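Local coordinates for extracellular solute-binding protein, family 5 (Chelativorans sp., PDB 6WM6) that binds EDTA and other aminopolycarboxylates in the periplasm, probably delivering them to an ABC transporter for uptake, at residues L311-K325 with L517-Q529. Residues are numbered along the deposited sequence; the frame is centred on the assembly and turned at random.
Sequences LNSKAGPMSDIALRK and LAMDYAALFPIYQ
R324 holds the carbonyl of Y521 with two nitrogens, side-on. NE lies 3.1 Å and NH2 2.8 Å from Y521 O, which sits in the guanidinium plane. NE also makes a weak bond to A522 O. R324 NH1 turns back to its own segment and donates to M318 O at 2.8 Å, nearly straight at 164°. All three nitrogens thus have carbonyl acceptors. The chain bends at chi3 (-59°), bringing NE and NH2 round to Y521 O. S313 CB and I321 CA cover opposite faces of the guanidinium. NH2 also stands over the Y521 ring, a cation-pi contact with the two planes 47° apart. The ring's hydroxyl donates to S313 OG, 2.9 Å from Y521 OH, and S313 OG is bonded in turn to F484 O. A leucine at R324 would probably leave Y521 O and M318 O without these donors and the Y521 ring without its cation. L311 N donates to A523 O at 2.9 Å. K325 lays CG against A522 CB, 3.8 Å away. D520 OD1 is engaged in a salt bridge with R370. The contact joins the start of helix 321-330 to the turn where helix 504-521 ends, A522 having positive phi. Strand 524-537 leaves this turn to pair antiparallel with strand 305-311, while L328 of helix 321-330 packs on L311, A522 and F525.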
loop_
_atom_site.group_PDB
_atom_site.type_symbol
_atom_site.label_atom_id
_atom_site.label_comp_id
_atom_site.label_asym_id
_atom_site.label_seq_id
_atom_site.Cartn_x
_atom_site.Cartn_y
_atom_site.Cartn_z
ATOM N N LEU A 311 -0.622 -16.893 10.732
ATOM C CA LEU A 311 -0.932 -18.137 11.418
ATOM C C LEU A 311 -2.181 -17.897 12.262
ATOM O O LEU A 311 -2.285 -16.886 12.953
ATOM C CB LEU A 311 0.240 -18.605 12.291
ATOM C CG LEU A 311 1.559 -18.805 11.550
ATOM C CD1 LEU A 311 2.377 -17.519 11.529
ATOM C CD2 LEU A 311 2.379 -19.932 12.187
ATOM N N ASN A 312 -3.131 -18.826 12.180
ATOM C CA ASN A 312 -4.429 -18.624 12.826
ATOM C C ASN A 312 -4.312 -18.914 14.322
ATOM O O ASN A 312 -4.479 -20.039 14.778
ATOM C CB ASN A 312 -5.447 -19.536 12.174
ATOM C CG ASN A 312 -6.835 -19.294 12.679
ATOM O OD1 ASN A 312 -7.026 -18.555 13.640
ATOM N ND2 ASN A 312 -7.808 -19.888 12.015
ATOM N N SER A 313 -4.054 -17.873 15.112
ATOM C CA SER A 313 -3.928 -18.042 16.555
ATOM C C SER A 313 -5.286 -18.143 17.232
ATOM O O SER A 313 -5.328 -18.440 18.440
ATOM C CB SER A 313 -3.133 -16.908 17.198
ATOM O OG SER A 313 -3.901 -15.716 17.317
ATOM N N LYS A 314 -6.372 -17.892 16.495
ATOM C CA LYS A 314 -7.703 -17.883 17.107
ATOM C C LYS A 314 -8.308 -19.271 17.199
ATOM O O LYS A 314 -9.121 -19.526 18.106
ATOM C CB LYS A 314 -8.658 -17.004 16.306
ATOM C CG LYS A 314 -8.283 -15.542 16.248
ATOM C CD LYS A 314 -9.310 -14.786 15.405
ATOM C CE LYS A 314 -8.786 -13.447 14.949
ATOM N NZ LYS A 314 -9.816 -12.710 14.165
ATOM N N ALA A 315 -7.970 -20.173 16.285
ATOM C CA ALA A 315 -8.662 -21.448 16.202
ATOM C C ALA A 315 -7.866 -22.433 15.375
ATOM O O ALA A 315 -7.043 -22.051 14.546
ATOM C CB ALA A 315 -10.065 -21.262 15.611
ATOM N N GLY A 316 -8.135 -23.709 15.594
ATOM C CA GLY A 316 -7.449 -24.755 14.877
ATOM C C GLY A 316 -6.078 -25.034 15.455
ATOM O O GLY A 316 -5.705 -24.515 16.512
ATOM N N PRO A 317 -5.291 -25.857 14.756
ATOM C CA PRO A 317 -3.989 -26.276 15.308
ATOM C C PRO A 317 -3.071 -25.115 15.665
ATOM O O PRO A 317 -2.312 -25.204 16.643
ATOM C CB PRO A 317 -3.380 -27.138 14.193
ATOM C CG PRO A 317 -4.555 -27.604 13.389
ATOM C CD PRO A 317 -5.616 -26.548 13.492
ATOM N N MET A 318 -3.093 -24.038 14.886
ATOM C CA MET A 318 -2.217 -22.894 15.146
ATOM C C MET A 318 -2.648 -22.046 16.328
ATOM O O MET A 318 -1.963 -21.068 16.645
ATOM C CB MET A 318 -2.080 -22.055 13.889
ATOM C CG MET A 318 -1.407 -22.797 12.749
ATOM S SD MET A 318 0.293 -23.302 13.202
ATOM C CE MET A 318 0.438 -24.663 12.070
ATOM N N SER A 319 -3.747 -22.398 16.997
ATOM C CA SER A 319 -4.041 -21.715 18.261
ATOM C C SER A 319 -3.042 -22.060 19.362
ATOM O O SER A 319 -3.000 -21.358 20.374
ATOM C CB SER A 319 -5.478 -21.999 18.702
ATOM O OG SER A 319 -5.646 -23.359 19.001
ATOM N N ASP A 320 -2.220 -23.092 19.191
ATOM C CA ASP A 320 -1.169 -23.425 20.142
ATOM C C ASP A 320 0.121 -22.720 19.729
ATOM O O ASP A 320 0.679 -22.993 18.654
ATOM C CB ASP A 320 -0.963 -24.934 20.200
ATOM C CG ASP A 320 0.077 -25.350 21.240
ATOM O OD1 ASP A 320 0.713 -24.491 21.896
ATOM O OD2 ASP A 320 0.270 -26.579 21.426
ATOM N N ILE A 321 0.579 -21.801 20.570
ATOM C CA ILE A 321 1.783 -21.036 20.250
ATOM C C ILE A 321 2.988 -21.935 20.019
ATOM O O ILE A 321 3.898 -21.573 19.263
ATOM C CB ILE A 321 2.019 -19.973 21.352
ATOM C CG1 ILE A 321 3.072 -18.958 20.912
ATOM C CG2 ILE A 321 2.388 -20.635 22.691
ATOM C CD1 ILE A 321 3.129 -17.745 21.817
ATOM N N ALA A 322 3.051 -23.100 20.667
ATOM C CA ALA A 322 4.191 -23.983 20.439
ATOM C C ALA A 322 4.227 -24.485 19.001
ATOM O O ALA A 322 5.304 -24.607 18.406
ATOM C CB ALA A 322 4.150 -25.155 21.423
ATOM N N LEU A 323 3.069 -24.813 18.436
ATOM C CA LEU A 323 3.038 -25.261 17.046
ATOM C C LEU A 323 3.418 -24.114 16.117
ATOM O O LEU A 323 4.162 -24.314 15.147
ATOM C CB LEU A 323 1.674 -25.861 16.687
ATOM C CG LEU A 323 1.565 -26.413 15.274
ATOM C CD1 LEU A 323 2.574 -27.527 15.036
ATOM C CD2 LEU A 323 0.144 -26.928 14.990
ATOM N N ARG A 324 2.945 -22.897 16.420
ATOM C CA ARG A 324 3.331 -21.732 15.621
ATOM C C ARG A 324 4.837 -21.556 15.626
ATOM O O ARG A 324 5.470 -21.417 14.559
ATOM C CB ARG A 324 2.663 -20.463 16.142
ATOM C CG ARG A 324 1.148 -20.512 16.046
ATOM C CD ARG A 324 0.503 -19.127 16.141
ATOM N NE ARG A 324 0.754 -18.328 17.344
ATOM C CZ ARG A 324 0.031 -18.400 18.461
ATOM N NH1 ARG A 324 -0.950 -19.285 18.569
ATOM N NH2 ARG A 324 0.296 -17.575 19.458
ATOM N N LYS A 325 5.444 -21.560 16.818
ATOM C CA LYS A 325 6.880 -21.337 16.900
ATOM C C LYS A 325 7.664 -22.455 16.234
ATOM O O LYS A 325 8.692 -22.200 15.592
ATOM C CB LYS A 325 7.310 -21.138 18.351
ATOM C CG LYS A 325 6.776 -19.839 18.921
ATOM C CD LYS A 325 7.230 -19.548 20.334
ATOM C CE LYS A 325 6.713 -18.173 20.721
ATOM N NZ LYS A 325 7.143 -17.716 22.065
ATOM N N LEU A 517 7.104 -7.808 20.945
ATOM C CA LEU A 517 5.994 -8.587 21.504
ATOM C C LEU A 517 5.206 -9.284 20.404
ATOM O O LEU A 517 4.747 -10.412 20.581
ATOM C CB LEU A 517 5.092 -7.677 22.325
ATOM C CG LEU A 517 5.707 -7.086 23.593
ATOM C CD1 LEU A 517 4.776 -6.058 24.215
ATOM C CD2 LEU A 517 6.054 -8.174 24.607
ATOM N N ALA A 518 4.996 -8.625 19.277
ATOM C CA ALA A 518 4.266 -9.252 18.184
ATOM C C ALA A 518 5.024 -10.464 17.659
ATOM O O ALA A 518 4.427 -11.494 17.349
ATOM C CB ALA A 518 4.029 -8.232 17.082
ATOM N N MET A 519 6.349 -10.370 17.551
ATOM C CA MET A 519 7.122 -11.517 17.119
ATOM C C MET A 519 7.145 -12.619 18.167
ATOM O O MET A 519 7.140 -13.800 17.792
ATOM C CB MET A 519 8.519 -11.066 16.735
ATOM C CG MET A 519 8.513 -10.157 15.506
ATOM S SD MET A 519 7.578 -10.809 14.084
ATOM C CE MET A 519 8.572 -12.233 13.875
ATOM N N ASP A 520 7.123 -12.276 19.455
ATOM C CA ASP A 520 7.015 -13.291 20.488
ATOM C C ASP A 520 5.768 -14.152 20.284
ATOM O O ASP A 520 5.769 -15.357 20.576
ATOM C CB ASP A 520 6.925 -12.640 21.880
ATOM C CG ASP A 520 8.224 -12.028 22.355
ATOM O OD1 ASP A 520 9.309 -12.331 21.814
ATOM O OD2 ASP A 520 8.132 -11.223 23.320
ATOM N N TYR A 521 4.662 -13.544 19.809
ATOM C CA TYR A 521 3.382 -14.242 19.702
ATOM C C TYR A 521 3.334 -15.177 18.498
ATOM O O TYR A 521 2.507 -16.093 18.473
ATOM C CB TYR A 521 2.270 -13.186 19.619
ATOM C CG TYR A 521 0.864 -13.695 19.723
ATOM C CD1 TYR A 521 0.392 -14.243 20.911
ATOM C CD2 TYR A 521 -0.008 -13.618 18.645
ATOM C CE1 TYR A 521 -0.929 -14.724 21.009
ATOM C CE2 TYR A 521 -1.306 -14.077 18.739
ATOM C CZ TYR A 521 -1.756 -14.617 19.904
ATOM O OH TYR A 521 -3.061 -15.088 19.980
ATOM N N ALA A 522 4.183 -14.949 17.492
ATOM C CA ALA A 522 4.383 -15.879 16.386
ATOM C C ALA A 522 3.115 -16.142 15.577
ATOM O O ALA A 522 2.879 -17.258 15.112
ATOM C CB ALA A 522 5.007 -17.193 16.871
ATOM N N ALA A 523 2.291 -15.113 15.383
ATOM C CA ALA A 523 1.123 -15.197 14.516
ATOM C C ALA A 523 1.334 -14.550 13.150
ATOM O O ALA A 523 0.453 -14.645 12.278
ATOM C CB ALA A 523 -0.114 -14.591 15.201
ATOM N N LEU A 524 2.474 -13.916 12.931
ATOM C CA LEU A 524 2.744 -13.227 11.661
ATOM C C LEU A 524 4.236 -13.329 11.367
ATOM O O LEU A 524 5.075 -12.847 12.147
ATOM C CB LEU A 524 2.271 -11.775 11.722
ATOM C CG LEU A 524 2.354 -10.984 10.424
ATOM C CD1 LEU A 524 1.487 -11.595 9.360
ATOM C CD2 LEU A 524 1.921 -9.538 10.702
ATOM N N PHE A 525 4.561 -13.982 10.256
ATOM C CA PHE A 525 5.944 -14.245 9.841
ATOM C C PHE A 525 6.268 -13.420 8.610
ATOM O O PHE A 525 5.720 -13.690 7.536
ATOM C CB PHE A 525 6.056 -15.742 9.529
ATOM C CG PHE A 525 7.414 -16.198 9.042
ATOM C CD1 PHE A 525 8.464 -16.411 9.921
ATOM C CD2 PHE A 525 7.617 -16.496 7.706
ATOM C CE1 PHE A 525 9.682 -16.886 9.478
ATOM C CE2 PHE A 525 8.854 -16.937 7.254
ATOM C CZ PHE A 525 9.887 -17.144 8.144
ATOM N N PRO A 526 7.100 -12.397 8.740
ATOM C CA PRO A 526 7.465 -11.589 7.571
ATOM C C PRO A 526 8.466 -12.332 6.712
ATOM O O PRO A 526 9.306 -13.083 7.220
ATOM C CB PRO A 526 8.098 -10.337 8.200
ATOM C CG PRO A 526 8.759 -10.860 9.486
ATOM C CD PRO A 526 7.871 -12.018 9.948
ATOM N N ILE A 527 8.392 -12.094 5.399
ATOM C CA ILE A 527 9.222 -12.806 4.420
ATOM C C ILE A 527 10.154 -11.812 3.718
ATOM O O ILE A 527 11.320 -11.674 4.090
ATOM C CB ILE A 527 8.348 -13.657 3.490
ATOM C CG1 ILE A 527 7.543 -14.688 4.308
ATOM C CG2 ILE A 527 9.203 -14.376 2.460
ATOM C CD1 ILE A 527 6.454 -15.419 3.536
ATOM N N TYR A 528 9.671 -11.107 2.706
ATOM C CA TYR A 528 10.473 -10.088 2.020
ATOM C C TYR A 528 9.532 -9.241 1.178
ATOM O O TYR A 528 8.386 -9.611 0.900
ATOM C CB TYR A 528 11.608 -10.692 1.196
ATOM C CG TYR A 528 11.224 -11.614 0.072
ATOM C CD1 TYR A 528 10.572 -11.133 -1.057
ATOM C CD2 TYR A 528 11.529 -12.987 0.108
ATOM C CE1 TYR A 528 10.218 -11.961 -2.120
ATOM C CE2 TYR A 528 11.165 -13.811 -0.940
ATOM C CZ TYR A 528 10.519 -13.303 -2.034
ATOM O OH TYR A 528 10.149 -14.099 -3.113
ATOM N N GLN A 529 10.050 -8.093 0.746
ATOM C CA GLN A 529 9.285 -7.140 -0.054
ATOM C C GLN A 529 9.070 -7.627 -1.477
ATOM O O GLN A 529 9.961 -8.195 -2.116
ATOM C CB GLN A 529 10.051 -5.816 -0.094
ATOM C CG GLN A 529 10.022 -5.020 1.213
ATOM C CD GLN A 529 11.133 -4.022 1.241
ATOM O OE1 GLN A 529 12.263 -4.344 1.605
ATOM N NE2 GLN A 529 10.809 -2.785 0.906
#